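PDB 2AHR: putative pyrroline carboxylate reductase from Streptococcus pyogenes, which probably catalyses the NAD(P)H-dependent reduction of 1-pyrroline-5-carboxylate to L-proline, the last step of proline biosynthesis. Local coordinates for residues G12-A17 and M115-L120; K20-T25 and T144-S149; L63-I68 and I87-G92. One frame throughout, in Å; residues are numbered along the deposited sequence.

Three contacts illustrate how a Rossmann domain is put together beside its cofactor. Along the chain, contacts 1 and 2 interlock, and contact 3 is nested inside the loops that both close. Contacts 1 and 2 share helix 13-22, near its start and at its end; their centres lie about 10 Å apart and they meet where L120 packs on G21. Contact 3 belongs to the parallel part of the sheet, its centre about 13 Å from that of contact 1 and about 16 Å from that of contact 2. Contacts 1 and 3 both touch NADP, with M14 packed against M89, whereas contact 2 sets the far end of the helix against the turn leading from helix 134-145 into strand 148-152.

Contact 1. Residues G12-A17 and M115-L120; sequences GKMASA and MNAQIL. With NAP (NADP nicotinamide-adenine-dinucleotide phosphate), chain S.
Apolar packing joins A17 to A117 and Q118, and M14 to M115, both methionines being present as selenomethionine. The methyl of A17 faces the 3-10 turn at 115-118, with its CB 3.9 Å from CB of A117 and 3.8 Å from CG of Q118. F218 of the second subunit also packs on Q118. M14 arrives beside the alanine pair: its terminal CE lies 4.0 Å from CB of A117. M115 sends its chain back along the start of the helix, where CE rests 4.1 Å from SE of M14.

Helix 13-22 follows strand 5-9 through the glycine-rich turn of a Rossmann fold, and G12 is its N-cap. The cofactor contacts reflect this: the backbone N of M14 donates a nearly straight hydrogen bond, 168° at the hydrogen, to pyrophosphate oxygen O2N of NADP. M14 CG is anti to the backbone N (chi1 -162°), and a bend at chi2 then sets SE over one face of the nicotinamide ring, 3.7 Å from its C4N. CE of M115 touches the carboxamide instead, 3.6 Å from O7N.

Water supplies the polar link across the contact. One molecule donates to both A17 O and A117 O, bridging two backbone carbonyls beside the alanine pair. At the helix start, G12 O accepts from S16 N and from S16 OG, the hydroxyl approaching from above the carbonyl plane.

Contact 2. Residues K20-T25 and T144-S149; sequences KGLKQT and TDSFGS
The carbonyl oxygen of L22 is gripped twice by T25, and both residues border S146 across the contact. T25 N closes the type I turn L22-T25 onto this oxygen, and T25 OG1 adds a second, shorter hydrogen bond of 2.6 Å to L22 O, tilted 21° from the carbonyl plane. The hydroxyl reaches back because T25 holds OG1 between its backbone N and carbonyl carbon (chi1 71°). Its methyl is thereby turned the other way, and CG2 packs 3.7 Å from CB of S146.

S146 fills the angle between the turn and the helix end. Its OG lies 3.1 Å from G21 O, but the hydroxyl's hydrogen bond is with L143 O, three residues earlier, in the last turn of helix 134-145. G21 O in turn accepts from Q24 N. CD2 of L22 stands more loosely, 4.4 Å from the same OG of S146.

The closest pair of CA atoms is that of G21 and F147, 4.6 Å apart. Lacking a side chain, G21 brings its CA to 4.2 Å from CB of F147. The phenyl ring folds back over its own chain (chi1 56°), with T144 O 3.8 Å above the plane over the ring centre. That same carbonyl accepts a hydrogen bond from F147 N, so the turn after the helix and the ring share one oxygen.

The contact thus joins two helix ends: helix 13-22, whose L22 packs on L29 of strand 28-32, and helix 134-145, which turns through F147 into strand 148-152, outermost in the sheet of this chain, while the phenyl ring lies against S122 and T124 of strand 122-128.

Contact 3. Residues L63-I68 and I87-G92; sequences LVILGI and ISMAAG. With NA (sodium ion), chain R; NAP (NADP nicotinamide-adenine-dinucleotide phosphate), chain S.
I87 engages the neighbouring strand most deeply, through backbone and side chain alike. Its N donates to V64 O at 2.8 Å and its O accepts from L66 N at the same length, the latter nearly straight at 174°. These two bonds bracket I65, the parallel-bridge partner of I87. The side chains of I65 and I87 lie alongside each other on one face, with CD1 of I87 3.8 Å from CG1 of I65. The same methyl reaches CD2 of L63 at 3.7 Å.

M89, a selenomethionine, takes up the same neighbour. Its CG sits between the backbone N and the carbonyl carbon (chi1 81°), the chain runs straight through chi2, and a bend at chi3 brings CE to 3.8 Å from CG2 of I65, crossing it at about a right angle. CG also passes close to L66 O, and SE approaches the ribose oxygen O4D of NADP.

L66, bridged to S88, points to the opposite face, where both side chains meet helix 73-77, at L77 and F73 respectively. At the end of the strand, S88 OG accepts from A90 N, forming an ST turn; just after it, A91 N donates to O2D of NADP, while O3D of the same ribose donates to I68 O. G92 O binds the sodium ion at 2.4 Å, with two waters and the carbonyls of A256, K257 and L259.

Strand 63-66, helix 73-77 and strand 86-88 form a beta-alpha-beta unit, and binding a dinucleotide at the C-terminal ends of its parallel strands is the hallmark of the Rossmann fold.

Contact 1. Residues G12-A17 and M115-L120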
loop_
_atom_site.group_PDB
_atom_site.type_symbol
_atom_site.label_atom_id
_atom_site.label_comp_id
_atom_site.label_asym_id
_atom_site.label_seq_id
_atom_site.Cartn_x
_atom_site.Cartn_y
_atom_site.Cartn_z
ATOM N N GLY E 12 29.745 -18.049 23.769
ATOM C CA GLY E 12 28.296 -18.067 23.673
ATOM C C GLY E 12 27.884 -19.147 22.696
ATOM O O GLY E 12 28.598 -20.131 22.506
ATOM N N LYS E 13 26.751 -18.925 22.038
ATOM C CA LYS E 13 26.182 -19.911 21.139
ATOM C C LYS E 13 27.096 -20.235 19.952
ATOM O O LYS E 13 27.364 -21.410 19.682
ATOM C CB LYS E 13 24.782 -19.471 20.701
ATOM C CG LYS E 13 23.872 -19.199 21.914
ATOM C CD LYS E 13 22.388 -19.325 21.594
ATOM C CE LYS E 13 21.579 -19.787 22.820
ATOM N NZ LYS E 13 21.678 -21.265 22.988
HETATM N N MSE E 14 27.617 -19.204 19.283
HETATM C CA MSE E 14 28.447 -19.432 18.088
HETATM C C MSE E 14 29.787 -20.114 18.453
HETATM O O MSE E 14 30.167 -21.131 17.847
HETATM C CB MSE E 14 28.619 -18.135 17.287
HETATM C CG MSE E 14 29.082 -18.298 15.823
HETATM SE SE MSE E 14 28.236 -19.473 14.755
HETATM C CE MSE E 14 29.457 -20.778 14.774
ATOM N N ALA E 15 30.465 -19.600 19.475
ATOM C CA ALA E 15 31.724 -20.212 19.936
ATOM C C ALA E 15 31.526 -21.636 20.479
ATOM O O ALA E 15 32.343 -22.527 20.207
ATOM C CB ALA E 15 32.421 -19.324 20.956
ATOM N N SER E 16 30.447 -21.857 21.230
ATOM C CA SER E 16 30.112 -23.214 21.684
ATOM C C SER E 16 29.992 -24.180 20.500
ATOM O O SER E 16 30.559 -25.272 20.532
ATOM C CB SER E 16 28.824 -23.237 22.516
ATOM O OG SER E 16 28.930 -22.381 23.649
ATOM N N ALA E 17 29.264 -23.773 19.461
ATOM C CA ALA E 17 29.159 -24.570 18.233
ATOM C C ALA E 17 30.512 -24.978 17.623
ATOM O O ALA E 17 30.674 -26.130 17.244
ATOM C CB ALA E 17 28.281 -23.858 17.196
HETATM N N MSE E 115 25.684 -21.363 12.349
HETATM C CA MSE E 115 25.283 -22.258 13.438
HETATM C C MSE E 115 25.345 -23.743 12.996
HETATM O O MSE E 115 25.294 -24.643 13.831
HETATM C CB MSE E 115 23.898 -21.852 13.960
HETATM C CG MSE E 115 23.449 -22.471 15.303
HETATM SE SE MSE E 115 24.425 -22.111 16.792
HETATM C CE MSE E 115 24.728 -20.382 16.715
ATOM N N ASN E 116 25.498 -23.982 11.690
ATOM C CA ASN E 116 25.673 -25.342 11.166
ATOM C C ASN E 116 27.020 -25.977 11.551
ATOM O O ASN E 116 27.254 -27.164 11.307
ATOM C CB ASN E 116 25.459 -25.372 9.652
ATOM C CG ASN E 116 24.084 -24.860 9.258
ATOM O OD1 ASN E 116 23.909 -24.182 8.220
ATOM N ND2 ASN E 116 23.104 -25.159 10.093
ATOM N N ALA E 117 27.897 -25.170 12.142
ATOM C CA ALA E 117 29.055 -25.691 12.866
ATOM C C ALA E 117 28.637 -26.793 13.832
ATOM O O ALA E 117 29.393 -27.742 14.046
ATOM C CB ALA E 117 29.778 -24.568 13.611
ATOM N N GLN E 118 27.422 -26.678 14.388
ATOM C CA GLN E 118 26.877 -27.666 15.327
ATOM C C GLN E 118 26.876 -29.072 14.758
ATOM O O GLN E 118 26.929 -30.040 15.517
ATOM C CB GLN E 118 25.448 -27.328 15.738
ATOM C CG GLN E 118 25.327 -26.207 16.740
ATOM C CD GLN E 118 23.884 -25.937 17.135
ATOM O OE1 GLN E 118 22.960 -26.302 16.425
ATOM N NE2 GLN E 118 23.693 -25.287 18.275
ATOM N N ILE E 119 26.784 -29.192 13.439
ATOM C CA ILE E 119 26.833 -30.508 12.808
ATOM C C ILE E 119 28.062 -30.604 11.911
ATOM O O ILE E 119 28.139 -31.466 11.046
ATOM C CB ILE E 119 25.507 -30.858 12.061
ATOM C CG1 ILE E 119 25.197 -29.821 10.959
ATOM C CG2 ILE E 119 24.346 -30.966 13.064
ATOM C CD1 ILE E 119 24.081 -30.276 9.977
ATOM N N LEU E 120 29.013 -29.689 12.132
ATOM C CA LEU E 120 30.256 -29.633 11.372
ATOM C C LEU E 120 30.011 -29.390 9.898
ATOM O O LEU E 120 30.732 -29.940 9.053
ATOM C CB LEU E 120 31.118 -30.903 11.562
ATOM C CG LEU E 120 31.250 -31.513 12.960
ATOM C CD1 LEU E 120 32.201 -32.743 12.931
ATOM C CD2 LEU E 120 31.730 -30.477 13.959
HETATM P PA NAP S . 26.052 -14.519 22.365
HETATM O O1A NAP S . 25.320 -13.403 23.025
HETATM O O2A NAP S . 25.208 -15.749 22.337
HETATM O O5B NAP S . 27.481 -14.824 23.060
HETATM C C5B NAP S . 28.315 -13.805 23.564
HETATM C C4B NAP S . 28.987 -14.342 24.825
HETATM O O4B NAP S . 30.057 -13.512 25.247
HETATM C C3B NAP S . 27.994 -14.448 25.981
HETATM O O3B NAP S . 27.940 -15.798 26.390
HETATM C C2B NAP S . 28.544 -13.545 27.075
HETATM O O2B NAP S . 28.523 -14.110 28.376
HETATM C C1B NAP S . 30.003 -13.404 26.662
HETATM N N9A NAP S . 30.607 -12.170 27.223
HETATM C C8A NAP S . 29.974 -10.991 27.548
HETATM N N7A NAP S . 30.897 -10.134 28.049
HETATM C C5A NAP S . 32.108 -10.747 28.057
HETATM C C6A NAP S . 33.371 -10.330 28.479
HETATM N N6A NAP S . 33.439 -9.418 29.447
HETATM N N1A NAP S . 34.435 -11.203 28.356
HETATM C C2A NAP S . 34.249 -12.477 27.848
HETATM N N3A NAP S . 32.992 -12.882 27.447
HETATM C C4A NAP S . 31.937 -12.032 27.546
HETATM O O3 NAP S . 26.524 -14.053 20.885
HETATM P PN NAP S . 26.802 -15.074 19.657
HETATM O O1N NAP S . 25.524 -15.203 18.899
HETATM O O2N NAP S . 27.496 -16.308 20.115
HETATM O O5D NAP S . 27.826 -14.202 18.761
HETATM C C5D NAP S . 29.195 -14.107 19.083
HETATM C C4D NAP S . 29.990 -13.664 17.857
HETATM O O4D NAP S . 29.799 -14.546 16.766
HETATM C C3D NAP S . 29.564 -12.277 17.387
HETATM O O3D NAP S . 30.734 -11.514 17.212
HETATM C C2D NAP S . 28.846 -12.477 16.058
HETATM O O2D NAP S . 29.113 -11.388 15.182
HETATM C C1D NAP S . 29.405 -13.838 15.591
HETATM N N1N NAP S . 28.486 -14.709 14.813
HETATM C C2N NAP S . 27.325 -15.210 15.369
HETATM C C3N NAP S . 26.494 -16.054 14.625
HETATM C C7N NAP S . 25.295 -16.710 15.244
HETATM O O7N NAP S . 24.565 -17.599 14.430
HETATM N N7N NAP S . 24.954 -16.458 16.515
HETATM C C4N NAP S . 26.848 -16.393 13.314
HETATM C C5N NAP S . 28.020 -15.897 12.760
HETATM C C6N NAP S . 28.830 -15.057 13.527
HETATM P P2B NAP S . 27.197 -14.251 29.292
HETATM O O1X NAP S . 27.638 -14.681 30.681
HETATM O O2X NAP S . 26.506 -12.909 29.388
HETATM O O3X NAP S . 26.250 -15.283 28.704
HETATM O O HOH W 1 26.336 -24.696 20.168
HETATM O O HOH W 2 31.488 -27.930 15.769
#

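Contact 2. Residues K20-T25 and T144-S149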
loop_
_atom_site.group_PDB
_atom_site.type_symbol
_atom_site.label_atom_id
_atom_site.label_comp_id
_atom_site.label_asym_id
_atom_site.label_seq_id
_atom_site.Cartn_x
_atom_site.Cartn_y
_atom_site.Cartn_z
ATOM N N LYS E 20 32.924 -28.133 19.445
ATOM C CA LYS E 20 32.733 -29.516 19.018
ATOM C C LYS E 20 33.691 -29.925 17.883
ATOM O O LYS E 20 34.349 -30.954 17.983
ATOM C CB LYS E 20 31.277 -29.762 18.620
ATOM C CG LYS E 20 30.956 -31.237 18.386
ATOM C CD LYS E 20 29.795 -31.426 17.419
ATOM C CE LYS E 20 29.719 -32.868 16.951
ATOM N NZ LYS E 20 28.577 -33.072 15.998
ATOM N N GLY E 21 33.773 -29.117 16.824
ATOM C CA GLY E 21 34.708 -29.355 15.725
ATOM C C GLY E 21 36.171 -29.267 16.143
ATOM O O GLY E 21 37.010 -30.033 15.664
ATOM N N LEU E 22 36.470 -28.336 17.048
ATOM C CA LEU E 22 37.831 -28.153 17.577
ATOM C C LEU E 22 38.285 -29.302 18.497
ATOM O O LEU E 22 39.481 -29.563 18.622
ATOM C CB LEU E 22 37.959 -26.802 18.295
ATOM C CG LEU E 22 37.865 -25.496 17.488
ATOM C CD1 LEU E 22 37.825 -24.322 18.444
ATOM C CD2 LEU E 22 39.010 -25.332 16.512
ATOM N N LYS E 23 37.331 -29.978 19.137
ATOM C CA LYS E 23 37.623 -31.186 19.918
ATOM C C LYS E 23 38.055 -32.363 19.033
ATOM O O LYS E 23 38.678 -33.294 19.509
ATOM C CB LYS E 23 36.422 -31.595 20.772
ATOM C CG LYS E 23 36.163 -30.706 21.967
ATOM C CD LYS E 23 34.980 -31.257 22.743
ATOM C CE LYS E 23 34.561 -30.351 23.884
ATOM N NZ LYS E 23 33.469 -30.985 24.681
ATOM N N GLN E 24 37.725 -32.311 17.748
ATOM C CA GLN E 24 38.109 -33.360 16.806
ATOM C C GLN E 24 39.477 -33.085 16.179
ATOM O O GLN E 24 39.906 -33.780 15.254
ATOM C CB GLN E 24 37.029 -33.547 15.726
ATOM C CG GLN E 24 35.714 -34.117 16.256
ATOM C CD GLN E 24 34.802 -34.646 15.156
ATOM O OE1 GLN E 24 35.139 -34.606 13.963
ATOM N NE2 GLN E 24 33.635 -35.158 15.554
ATOM N N THR E 25 40.152 -32.059 16.688
ATOM C CA THR E 25 41.520 -31.745 16.285
ATOM C C THR E 25 42.526 -32.176 17.380
ATOM O O THR E 25 42.119 -32.450 18.520
ATOM C CB THR E 25 41.675 -30.237 15.967
ATOM O OG1 THR E 25 41.613 -29.471 17.183
ATOM C CG2 THR E 25 40.590 -29.775 14.985
ATOM N N THR E 144 39.077 -24.382 10.518
ATOM C CA THR E 144 37.754 -24.103 9.988
ATOM C C THR E 144 37.183 -25.342 9.305
ATOM O O THR E 144 35.984 -25.603 9.409
ATOM C CB THR E 144 37.714 -22.864 9.059
ATOM O OG1 THR E 144 38.669 -23.002 7.997
ATOM C CG2 THR E 144 38.020 -21.604 9.838
ATOM N N ASP E 145 38.036 -26.120 8.628
ATOM C CA ASP E 145 37.576 -27.360 7.984
ATOM C C ASP E 145 37.081 -28.404 8.998
ATOM O O ASP E 145 36.379 -29.350 8.630
ATOM C CB ASP E 145 38.647 -27.955 7.058
ATOM C CG ASP E 145 38.786 -27.187 5.737
ATOM O OD1 ASP E 145 37.854 -26.452 5.335
ATOM O OD2 ASP E 145 39.838 -27.335 5.073
ATOM N N SER E 146 37.418 -28.225 10.271
ATOM C CA SER E 146 36.966 -29.166 11.295
ATOM C C SER E 146 35.495 -28.990 11.655
ATOM O O SER E 146 34.895 -29.896 12.223
ATOM C CB SER E 146 37.834 -29.099 12.558
ATOM O OG SER E 146 37.505 -27.979 13.373
ATOM N N PHE E 147 34.904 -27.839 11.333
ATOM C CA PHE E 147 33.482 -27.643 11.634
ATOM C C PHE E 147 32.642 -27.255 10.422
ATOM O O PHE E 147 31.537 -26.758 10.566
ATOM C CB PHE E 147 33.272 -26.707 12.843
ATOM C CG PHE E 147 33.931 -25.339 12.711
ATOM C CD1 PHE E 147 33.348 -24.334 11.919
ATOM C CD2 PHE E 147 35.119 -25.044 13.404
ATOM C CE1 PHE E 147 33.938 -23.077 11.809
ATOM C CE2 PHE E 147 35.720 -23.781 13.293
ATOM C CZ PHE E 147 35.128 -22.797 12.487
ATOM N N GLY E 148 33.163 -27.510 9.227
ATOM C CA GLY E 148 32.429 -27.274 7.995
ATOM C C GLY E 148 33.353 -27.109 6.805
ATOM O O GLY E 148 34.427 -27.678 6.778
ATOM N N SER E 149 32.931 -26.318 5.824
ATOM C CA SER E 149 33.770 -25.947 4.692
ATOM C C SER E 149 34.343 -24.543 4.896
ATOM O O SER E 149 33.896 -23.786 5.798
ATOM C CB SER E 149 32.961 -26.007 3.401
ATOM O OG SER E 149 32.588 -27.348 3.128
#

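Contact 3. Residues L63-I68 and I87-G92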
loop_
_atom_site.group_PDB
_atom_site.type_symbol
_atom_site.label_atom_id
_atom_site.label_comp_id
_atom_site.label_asym_id
_atom_site.label_seq_id
_atom_site.Cartn_x
_atom_site.Cartn_y
_atom_site.Cartn_z
ATOM N N LEU E 63 47.401 -19.381 20.093
ATOM C CA LEU E 63 46.426 -18.802 19.184
ATOM C C LEU E 63 45.187 -18.483 19.995
ATOM O O LEU E 63 44.740 -19.304 20.792
ATOM C CB LEU E 63 46.096 -19.804 18.080
ATOM C CG LEU E 63 45.158 -19.402 16.937
ATOM C CD1 LEU E 63 45.836 -18.475 15.936
ATOM C CD2 LEU E 63 44.663 -20.648 16.228
ATOM N N VAL E 64 44.649 -17.283 19.807
ATOM C CA VAL E 64 43.404 -16.870 20.460
ATOM C C VAL E 64 42.239 -16.838 19.460
ATOM O O VAL E 64 42.399 -16.428 18.300
ATOM C CB VAL E 64 43.568 -15.487 21.131
ATOM C CG1 VAL E 64 42.220 -14.889 21.534
ATOM C CG2 VAL E 64 44.502 -15.595 22.338
ATOM N N ILE E 65 41.070 -17.268 19.923
ATOM C CA ILE E 65 39.844 -17.118 19.162
ATOM C C ILE E 65 38.888 -16.243 19.966
ATOM O O ILE E 65 38.619 -16.508 21.140
ATOM C CB ILE E 65 39.220 -18.500 18.787
ATOM C CG1 ILE E 65 40.125 -19.237 17.790
ATOM C CG2 ILE E 65 37.823 -18.340 18.204
ATOM C CD1 ILE E 65 39.738 -20.689 17.545
ATOM N N LEU E 66 38.388 -15.189 19.326
ATOM C CA LEU E 66 37.440 -14.288 19.957
ATOM C C LEU E 66 35.974 -14.644 19.673
ATOM O O LEU E 66 35.507 -14.551 18.533
ATOM C CB LEU E 66 37.720 -12.841 19.530
ATOM C CG LEU E 66 39.052 -12.229 19.970
ATOM C CD1 LEU E 66 39.276 -10.878 19.266
ATOM C CD2 LEU E 66 39.090 -12.063 21.486
ATOM N N GLY E 67 35.247 -14.999 20.729
ATOM C CA GLY E 67 33.818 -15.295 20.631
ATOM C C GLY E 67 32.862 -14.258 21.212
ATOM O O GLY E 67 31.648 -14.497 21.294
ATOM N N ILE E 68 33.400 -13.099 21.605
ATOM C CA ILE E 68 32.585 -11.996 22.144
ATOM C C ILE E 68 31.841 -11.271 21.019
ATOM O O ILE E 68 32.241 -11.364 19.847
ATOM C CB ILE E 68 33.450 -10.976 22.938
ATOM C CG1 ILE E 68 34.708 -10.578 22.140
ATOM C CG2 ILE E 68 33.823 -11.548 24.320
ATOM C CD1 ILE E 68 35.347 -9.267 22.597
ATOM N N ILE E 87 42.133 -14.891 15.999
ATOM C CA ILE E 87 41.019 -15.071 15.077
ATOM C C ILE E 87 39.777 -14.411 15.651
ATOM O O ILE E 87 39.344 -14.735 16.766
ATOM C CB ILE E 87 40.713 -16.570 14.816
ATOM C CG1 ILE E 87 41.948 -17.310 14.275
ATOM C CG2 ILE E 87 39.509 -16.732 13.867
ATOM C CD1 ILE E 87 41.889 -18.838 14.482
ATOM N N SER E 88 39.208 -13.489 14.880
ATOM C CA SER E 88 37.917 -12.888 15.206
ATOM C C SER E 88 36.810 -13.531 14.394
ATOM O O SER E 88 36.947 -13.731 13.169
ATOM C CB SER E 88 37.944 -11.372 14.955
ATOM O OG SER E 88 36.652 -10.778 15.062
HETATM N N MSE E 89 35.706 -13.852 15.062
HETATM C CA MSE E 89 34.514 -14.359 14.347
HETATM C C MSE E 89 33.402 -13.293 14.196
HETATM O O MSE E 89 32.319 -13.567 13.667
HETATM C CB MSE E 89 33.995 -15.658 14.977
HETATM C CG MSE E 89 33.128 -15.513 16.230
HETATM SE SE MSE E 89 32.575 -17.114 16.959
HETATM C CE MSE E 89 34.169 -17.905 17.140
ATOM N N ALA E 90 33.703 -12.070 14.632
ATOM C CA ALA E 90 32.709 -11.028 14.782
ATOM C C ALA E 90 32.335 -10.395 13.452
ATOM O O ALA E 90 33.201 -10.108 12.629
ATOM C CB ALA E 90 33.208 -9.961 15.737
ATOM N N ALA E 91 31.032 -10.200 13.264
ATOM C CA ALA E 91 30.485 -9.451 12.144
ATOM C C ALA E 91 30.845 -7.981 12.262
ATOM O O ALA E 91 30.854 -7.413 13.362
ATOM C CB ALA E 91 28.949 -9.604 12.108
ATOM N N GLY E 92 31.128 -7.364 11.123
ATOM C CA GLY E 92 31.259 -5.918 11.057
ATOM C C GLY E 92 32.534 -5.245 11.552
ATOM O O GLY E 92 32.629 -4.018 11.510
HETATM NA NA NA R . 31.264 -2.510 10.174
HETATM P PA NAP S . 26.052 -14.519 22.365
HETATM O O1A NAP S . 25.320 -13.403 23.025
HETATM O O2A NAP S . 25.208 -15.749 22.337
HETATM O O5B NAP S . 27.481 -14.824 23.060
HETATM C C5B NAP S . 28.315 -13.805 23.564
HETATM C C4B NAP S . 28.987 -14.342 24.825
HETATM O O4B NAP S . 30.057 -13.512 25.247
HETATM C C3B NAP S . 27.994 -14.448 25.981
HETATM O O3B NAP S . 27.940 -15.798 26.390
HETATM C C2B NAP S . 28.544 -13.545 27.075
HETATM O O2B NAP S . 28.523 -14.110 28.376
HETATM C C1B NAP S . 30.003 -13.404 26.662
HETATM N N9A NAP S . 30.607 -12.170 27.223
HETATM C C8A NAP S . 29.974 -10.991 27.548
HETATM N N7A NAP S . 30.897 -10.134 28.049
HETATM C C5A NAP S . 32.108 -10.747 28.057
HETATM C C6A NAP S . 33.371 -10.330 28.479
HETATM N N6A NAP S . 33.439 -9.418 29.447
HETATM N N1A NAP S . 34.435 -11.203 28.356
HETATM C C2A NAP S . 34.249 -12.477 27.848
HETATM N N3A NAP S . 32.992 -12.882 27.447
HETATM C C4A NAP S . 31.937 -12.032 27.546
HETATM O O3 NAP S . 26.524 -14.053 20.885
HETATM P PN NAP S . 26.802 -15.074 19.657
HETATM O O1N NAP S . 25.524 -15.203 18.899
HETATM O O2N NAP S . 27.496 -16.308 20.115
HETATM O O5D NAP S . 27.826 -14.202 18.761
HETATM C C5D NAP S . 29.195 -14.107 19.083
HETATM C C4D NAP S . 29.990 -13.664 17.857
HETATM O O4D NAP S . 29.799 -14.546 16.766
HETATM C C3D NAP S . 29.564 -12.277 17.387
HETATM O O3D NAP S . 30.734 -11.514 17.212
HETATM C C2D NAP S . 28.846 -12.477 16.058
HETATM O O2D NAP S . 29.113 -11.388 15.182
HETATM C C1D NAP S . 29.405 -13.838 15.591
HETATM N N1N NAP S . 28.486 -14.709 14.813
HETATM C C2N NAP S . 27.325 -15.210 15.369
HETATM C C3N NAP S . 26.494 -16.054 14.625
HETATM C C7N NAP S . 25.295 -16.710 15.244
HETATM O O7N NAP S . 24.565 -17.599 14.430
HETATM N N7N NAP S . 24.954 -16.458 16.515
HETATM C C4N NAP S . 26.848 -16.393 13.314
HETATM C C5N NAP S . 28.020 -15.897 12.760
HETATM C C6N NAP S . 28.830 -15.057 13.527
HETATM P P2B NAP S . 27.197 -14.251 29.292
HETATM O O1X NAP S . 27.638 -14.681 30.681
HETATM O O2X NAP S . 26.506 -12.909 29.388
HETATM O O3X NAP S . 26.250 -15.283 28.704
HETATM O O HOH W 3 31.996 -3.230 8.025
HETATM O O HOH W 4 32.929 -0.979 9.301
#